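Side-chain contact in PG_0823 protein (Porphyromonas gingivalis, PDB 2FSW), which probably binds DNA as a winged helix-turn-helix transcriptional regulator of the HxlR type: residues B[29-34]-B[90-95]. Sequence-based numbering, arbitrary orientation.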
loop_
_atom_site.group_PDB
_atom_site.type_symbol
_atom_site.label_atom_id
_atom_site.label_comp_id
_atom_site.label_asym_id
_atom_site.label_seq_id
_atom_site.Cartn_x
_atom_site.Cartn_y
_atom_site.Cartn_z
ATOM N N LEU B 29 -1.977 -1.383 7.989
ATOM C CA LEU B 29 -1.882 -2.311 9.125
ATOM C C LEU B 29 -2.725 -1.857 10.316
ATOM O O LEU B 29 -3.354 -2.668 10.995
ATOM C CB LEU B 29 -0.421 -2.466 9.584
ATOM C CG LEU B 29 0.403 -3.606 8.959
ATOM C CD1 LEU B 29 1.859 -3.462 9.364
ATOM C CD2 LEU B 29 -0.143 -4.998 9.362
ATOM N N ILE B 30 -2.711 -0.560 10.584
ATOM C CA ILE B 30 -3.569 0.020 11.607
ATOM C C ILE B 30 -5.046 -0.255 11.294
ATOM O O ILE B 30 -5.790 -0.730 12.163
ATOM C CB ILE B 30 -3.259 1.535 11.812
ATOM C CG1 ILE B 30 -1.917 1.672 12.546
ATOM C CG2 ILE B 30 -4.377 2.203 12.591
ATOM C CD1 ILE B 30 -1.193 3.003 12.385
ATOM N N ILE B 31 -5.444 0.011 10.046
ATOM C CA ILE B 31 -6.815 -0.202 9.603
ATOM C C ILE B 31 -7.152 -1.693 9.719
ATOM O O ILE B 31 -8.215 -2.042 10.233
ATOM C CB ILE B 31 -7.074 0.376 8.162
ATOM C CG1 ILE B 31 -6.922 1.909 8.179
ATOM C CG2 ILE B 31 -8.463 0.001 7.657
ATOM C CD1 ILE B 31 -6.951 2.581 6.809
ATOM N N PHE B 32 -6.221 -2.554 9.291
ATOM C CA PHE B 32 -6.342 -4.008 9.481
ATOM C C PHE B 32 -6.624 -4.384 10.940
ATOM O O PHE B 32 -7.547 -5.153 11.225
ATOM C CB PHE B 32 -5.092 -4.744 8.951
ATOM C CG PHE B 32 -5.132 -6.255 9.133
ATOM C CD1 PHE B 32 -6.179 -7.020 8.593
ATOM C CD2 PHE B 32 -4.109 -6.914 9.811
ATOM C CE1 PHE B 32 -6.217 -8.408 8.737
ATOM C CE2 PHE B 32 -4.131 -8.307 9.964
ATOM C CZ PHE B 32 -5.188 -9.055 9.433
ATOM N N GLN B 33 -5.849 -3.818 11.862
ATOM C CA GLN B 33 -5.992 -4.138 13.284
ATOM C C GLN B 33 -7.287 -3.610 13.918
ATOM O O GLN B 33 -7.976 -4.346 14.633
ATOM C CB GLN B 33 -4.736 -3.746 14.088
ATOM C CG GLN B 33 -3.592 -4.750 13.926
ATOM C CD GLN B 33 -3.987 -6.170 14.352
ATOM O OE1 GLN B 33 -4.877 -6.366 15.190
ATOM N NE2 GLN B 33 -3.331 -7.160 13.771
ATOM N N ILE B 34 -7.626 -2.354 13.643
ATOM C CA ILE B 34 -8.929 -1.837 14.071
ATOM C C ILE B 34 -10.062 -2.735 13.541
ATOM O O ILE B 34 -10.859 -3.257 14.331
ATOM C CB ILE B 34 -9.150 -0.362 13.666
ATOM C CG1 ILE B 34 -8.094 0.547 14.324
ATOM C CG2 ILE B 34 -10.550 0.090 14.074
ATOM C CD1 ILE B 34 -7.988 1.944 13.669
ATOM N N GLU B 90 -14.167 1.643 6.501
ATOM C CA GLU B 90 -14.625 0.284 6.250
ATOM C C GLU B 90 -14.468 -0.097 4.764
ATOM O O GLU B 90 -14.315 -1.275 4.453
ATOM C CB GLU B 90 -16.061 0.066 6.766
ATOM C CG GLU B 90 -16.191 -0.120 8.302
ATOM C CD GLU B 90 -17.656 -0.177 8.798
ATOM O OE1 GLU B 90 -17.975 0.450 9.837
ATOM O OE2 GLU B 90 -18.504 -0.842 8.163
ATOM N N LYS B 91 -14.497 0.893 3.861
ATOM C CA LYS B 91 -14.284 0.655 2.418
ATOM C C LYS B 91 -12.843 0.279 2.048
ATOM O O LYS B 91 -12.568 -0.102 0.890
ATOM C CB LYS B 91 -14.700 1.864 1.566
ATOM C CG LYS B 91 -16.121 2.355 1.782
ATOM C CD LYS B 91 -17.101 1.455 1.089
ATOM C CE LYS B 91 -18.475 2.067 1.086
ATOM N NZ LYS B 91 -18.515 3.197 0.120
ATOM N N VAL B 92 -11.933 0.431 3.004
ATOM C CA VAL B 92 -10.524 0.001 2.836
ATOM C C VAL B 92 -10.332 -1.501 3.098
ATOM O O VAL B 92 -9.417 -2.110 2.562
ATOM C CB VAL B 92 -9.581 0.829 3.760
ATOM C CG1 VAL B 92 -8.118 0.477 3.530
ATOM C CG2 VAL B 92 -9.816 2.298 3.540
ATOM N N LEU B 93 -11.210 -2.105 3.898
ATOM C CA LEU B 93 -11.092 -3.540 4.216
ATOM C C LEU B 93 -11.021 -4.499 3.019
ATOM O O LEU B 93 -10.280 -5.469 3.087
ATOM C CB LEU B 93 -12.157 -3.982 5.242
ATOM C CG LEU B 93 -12.011 -3.311 6.630
ATOM C CD1 LEU B 93 -13.223 -3.643 7.525
ATOM C CD2 LEU B 93 -10.692 -3.639 7.356
ATOM N N PRO B 94 -11.786 -4.258 1.925
ATOM C CA PRO B 94 -11.578 -5.093 0.723
ATOM C C PRO B 94 -10.162 -5.059 0.125
ATOM O O PRO B 94 -9.712 -6.061 -0.443
ATOM C CB PRO B 94 -12.605 -4.526 -0.279
ATOM C CG PRO B 94 -13.636 -3.907 0.565
ATOM C CD PRO B 94 -12.887 -3.301 1.712
ATOM N N ILE B 95 -9.470 -3.930 0.236
ATOM C CA ILE B 95 -8.077 -3.835 -0.211
ATOM C C ILE B 95 -7.211 -4.745 0.660
ATOM O O ILE B 95 -6.355 -5.466 0.161
ATOM C CB ILE B 95 -7.510 -2.366 -0.115
ATOM C CG1 ILE B 95 -8.313 -1.398 -1.009
ATOM C CG2 ILE B 95 -5.962 -2.334 -0.447
ATOM C CD1 ILE B 95 -8.251 0.053 -0.557
#
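I31, on helix 27-34, faces V92 and L93 where a type I beta turn from E90 to L93, with L93 N hydrogen-bonded to E90 O at 3.3 Å, leads into helix 93-106. The case illustrates how one branched side chain can serve two neighbours: both of its arms meet V92, and the CG2 arm also serves L93. I31 points at the turn and meets V92 at about a right angle. Its CG2 methyl, anti to the backbone N while CG1 stands beside that N (chi1 -65°), packs on V92 CB at 4.1 Å, whereas the outer CD1 touches V92 CG1, also at 4.1 Å. V92 offers CG1 because that methyl lies anti to its own backbone N (chi1 -176°). L93 starts off to one side, but its CD2 methyl swings back, reaching I31 CG2 at 4.3 Å and lying 4.1 Å from I31 O. L63, L68, L85 and I96 add to the packing around I31, while V92 also packs on F102 of the second subunit. No hydrogen bond or charge joins the segments, so the contact is buried methyl packing between helix 27-34 and the turn that opens the C-terminal helix, close to the subunit interface.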